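Probable transcriptional regulator, TetR family protein (Rhodococcus sp., PDB 3BJB) probably binds cis-regulatory DNA through an N-terminal helix-turn-helix domain and controls transcription, as other TetR-family regulators do. Local coordinates at residues V75-I78 against D79-G82; F63-K66 against T67-F70. All coordinates share one frame; numbering follows the deposited sequence.

Interaction 1: V75-I78 against D79-G82; sequences VDQI and DRMG
Two successive turns of helix 66-86, the long helix that runs from the DNA-binding domain into the helical C-terminal domain of this TetR-type regulator, meet where D76 and Q77 face R80. Carboxylate and guanidinium are paired one turn apart, but loosely: D76 OD2 lies 3.9 Å from R80 NH1, with the two groups turned 33° from each other. The oxygen stands off the plane of the guanidinium, so charge alone links them. D76 carries CG anti to its backbone N (chi1 174°), which swings the carboxylate forward along the helix. Q77 reaches the edge of the same guanidinium with NE2, donor beside donor, while its OE1 makes a weak hydrogen bond to R113. The backbone ladder beneath is uneven. D79 N to V75 O (2.9 Å) and G82 N to I78 O (3.2 Å) are ordinary i to i+4 hydrogen bonds, whereas M81 N divides weakly between Q77 O and I78 O. On the inward side, I78 packs against V138, A141 and I145 of helix 134-150. Selenomethionine M81 instead touches R105 and A106 of helix 95-111. Alongside V75, pointing the same way, D79 brings OD2 to 3.9 Å from V75 CG1.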
# COMPACT_ATOMS: atom_id res chain seq x y z
N VAL B 75 -9.27 10.43 7.69
CA VAL B 75 -10.22 10.13 8.77
C VAL B 75 -11.54 10.88 8.59
O VAL B 75 -12.63 10.28 8.72
CB VAL B 75 -9.58 10.43 10.16
CG1 VAL B 75 -10.62 10.58 11.25
CG2 VAL B 75 -8.57 9.35 10.51
N ASP B 76 -11.44 12.18 8.28
CA ASP B 76 -12.61 12.99 7.92
C ASP B 76 -13.36 12.42 6.70
O ASP B 76 -14.59 12.45 6.64
CB ASP B 76 -12.21 14.44 7.66
CG ASP B 76 -13.37 15.31 7.14
OD1 ASP B 76 -14.33 15.60 7.91
OD2 ASP B 76 -13.29 15.72 5.95
N GLN B 77 -12.61 11.89 5.74
CA GLN B 77 -13.19 11.41 4.49
C GLN B 77 -13.79 10.03 4.60
O GLN B 77 -14.70 9.66 3.86
CB GLN B 77 -12.15 11.45 3.37
CG GLN B 77 -11.87 12.87 2.93
CD GLN B 77 -12.86 13.30 1.91
OE1 GLN B 77 -13.03 12.62 0.88
NE2 GLN B 77 -13.54 14.43 2.16
N ILE B 78 -13.26 9.25 5.53
CA ILE B 78 -13.81 7.98 5.87
C ILE B 78 -15.07 8.23 6.70
O ILE B 78 -16.06 7.53 6.52
CB ILE B 78 -12.79 7.10 6.63
CG1 ILE B 78 -11.82 6.47 5.63
CG2 ILE B 78 -13.51 6.02 7.48
CD1 ILE B 78 -10.55 5.88 6.28
N ASP B 79 -15.03 9.22 7.58
CA ASP B 79 -16.21 9.55 8.39
C ASP B 79 -17.34 10.01 7.48
O ASP B 79 -18.49 9.67 7.73
CB ASP B 79 -15.91 10.65 9.42
CG ASP B 79 -15.04 10.17 10.60
OD1 ASP B 79 -14.89 8.93 10.81
OD2 ASP B 79 -14.51 11.05 11.33
N ARG B 80 -16.98 10.75 6.43
CA ARG B 80 -17.96 11.38 5.55
C ARG B 80 -18.67 10.37 4.66
O ARG B 80 -19.83 10.56 4.31
CB ARG B 80 -17.29 12.41 4.65
CG ARG B 80 -18.04 13.72 4.47
CD ARG B 80 -17.30 14.87 5.22
NE ARG B 80 -17.63 16.21 4.70
CZ ARG B 80 -16.96 16.85 3.74
NH1 ARG B 80 -15.90 16.30 3.15
NH2 ARG B 80 -17.36 18.06 3.36
N MSE B 81 -17.96 9.31 4.28
CA MSE B 81 -18.51 8.34 3.34
C MSE B 81 -19.33 7.30 4.09
O MSE B 81 -20.25 6.70 3.51
CB MSE B 81 -17.40 7.71 2.47
CG MSE B 81 -16.61 6.54 3.08
SE MSE B 81 -17.50 4.77 2.87
CE MSE B 81 -17.97 4.92 0.96
N GLY B 82 -19.00 7.11 5.36
CA GLY B 82 -19.80 6.30 6.27
C GLY B 82 -21.18 6.90 6.45
O GLY B 82 -22.19 6.18 6.40

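Interaction 2: F63-K66 against T67-F70; sequences FPSK and THLF. With SO4 (sulfate ion), chain L.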
# COMPACT_ATOMS: atom_id res chain seq x y z
N PHE B 63 -1.48 20.09 13.25
CA PHE B 63 -0.96 18.96 12.47
C PHE B 63 0.56 19.07 12.33
O PHE B 63 1.05 19.75 11.43
CB PHE B 63 -1.66 18.82 11.10
CG PHE B 63 -3.15 19.01 11.14
CD1 PHE B 63 -4.00 17.94 11.38
CD2 PHE B 63 -3.71 20.28 10.97
CE1 PHE B 63 -5.38 18.13 11.45
CE2 PHE B 63 -5.09 20.46 11.03
CZ PHE B 63 -5.91 19.39 11.25
N PRO B 64 1.31 18.43 13.25
CA PRO B 64 2.76 18.61 13.33
C PRO B 64 3.53 18.41 12.02
O PRO B 64 4.53 19.09 11.81
CB PRO B 64 3.18 17.59 14.40
CG PRO B 64 1.98 17.53 15.31
CD PRO B 64 0.82 17.53 14.31
N SER B 65 3.09 17.50 11.15
CA SER B 65 3.61 17.51 9.80
C SER B 65 2.54 17.26 8.78
O SER B 65 1.37 17.02 9.11
CB SER B 65 4.79 16.53 9.61
OG SER B 65 4.41 15.19 9.77
N LYS B 66 2.95 17.30 7.52
CA LYS B 66 2.05 17.08 6.42
C LYS B 66 1.37 15.72 6.48
O LYS B 66 0.18 15.63 6.22
CB LYS B 66 2.79 17.26 5.11
CG LYS B 66 1.86 17.46 3.98
CD LYS B 66 2.56 18.12 2.85
CE LYS B 66 3.43 17.15 2.08
NZ LYS B 66 4.41 17.95 1.31
N THR B 67 2.14 14.67 6.80
CA THR B 67 1.58 13.32 6.87
C THR B 67 0.51 13.25 7.97
O THR B 67 -0.49 12.53 7.83
CB THR B 67 2.66 12.18 7.00
OG1 THR B 67 3.50 12.47 8.09
CG2 THR B 67 3.56 12.06 5.77
N HIS B 68 0.68 14.05 9.03
CA HIS B 68 -0.37 14.17 10.06
C HIS B 68 -1.65 14.73 9.45
O HIS B 68 -2.74 14.22 9.68
CB HIS B 68 0.02 15.13 11.21
CG HIS B 68 0.98 14.57 12.20
ND1 HIS B 68 2.34 14.49 11.97
CD2 HIS B 68 0.79 14.11 13.47
CE1 HIS B 68 2.94 13.98 13.04
NE2 HIS B 68 2.02 13.75 13.96
N LEU B 69 -1.50 15.83 8.71
CA LEU B 69 -2.63 16.52 8.15
C LEU B 69 -3.41 15.60 7.22
O LEU B 69 -4.62 15.43 7.39
CB LEU B 69 -2.19 17.79 7.45
CG LEU B 69 -3.19 18.50 6.56
CD1 LEU B 69 -4.29 19.18 7.41
CD2 LEU B 69 -2.40 19.51 5.73
N PHE B 70 -2.73 14.96 6.26
CA PHE B 70 -3.43 14.06 5.35
C PHE B 70 -4.00 12.76 5.93
O PHE B 70 -4.91 12.17 5.37
CB PHE B 70 -2.62 13.85 4.10
CG PHE B 70 -2.57 15.03 3.26
CD1 PHE B 70 -3.68 15.42 2.54
CD2 PHE B 70 -1.42 15.82 3.22
CE1 PHE B 70 -3.65 16.58 1.75
CE2 PHE B 70 -1.38 16.97 2.43
CZ PHE B 70 -2.50 17.35 1.71
S SO4 L . 6.29 14.98 5.37
O1 SO4 L . 6.19 13.81 4.48
O2 SO4 L . 5.40 14.77 6.52
O3 SO4 L . 7.68 15.13 5.82
O4 SO4 L . 5.92 16.18 4.62
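Polar contacts gather round S65, the N-cap of helix 66-86, where the chain turns out of the predicted helix-turn-helix motif. With chi1 at 65°, OG sits between backbone N and carbonyl carbon and meets H68 ND1 in a 3.1 Å hydrogen bond at the edge of the imidazole, in its plane; a weaker one joins it to T67 OG1. Backbone hydrogen bonds then start the helix, L69 N to S65 O and F70 N to K66 O, the latter nearly straight at 170°. A sulfate, probably from the crystallisation liquor, accepts a hydrogen bond from T67 N through O2 (3.3 Å).

Two CH-pi contacts complement these. L69 CD1 stands over the centre of the F63 ring, 3.8 Å from its centroid, and P64 CD lies over one face of the H68 imidazole, offset toward the rim. The aliphatic chain of K66 runs beside F70, CG lying 3.6 Å from CE2 at the ring edge, before NZ departs to hydrogen-bond V43 O.

H68 is thus gripped at both face and edge, which probably fixes its ring rotation, while an anion beside the first turn is consistent with the partial positive charge of a helix N-terminus.

How the interactions relate
Helix 66-86 carries both contacts, and they show how one helix changes chemistry along its length. Interaction 2 sits at its beginning, its centre about 15 Å from the centre of the chain, and is partly buried: aromatic and aliphatic groups tie the end of the predicted helix-turn-helix motif to the first turn, and F63, L69 and F70 also pack on helix 22-37. Interaction 1 lies further along, within regular helix, and is mainly a surface contact, with I78 turned to the C-terminal domain. The centres of interactions 1 and 2 are about 17 Å apart. Interaction 2 adds a cap and CH-pi contacts to its backbone bonds; interaction 1 sets a long, loose charge pair one turn apart outside a regular backbone ladder.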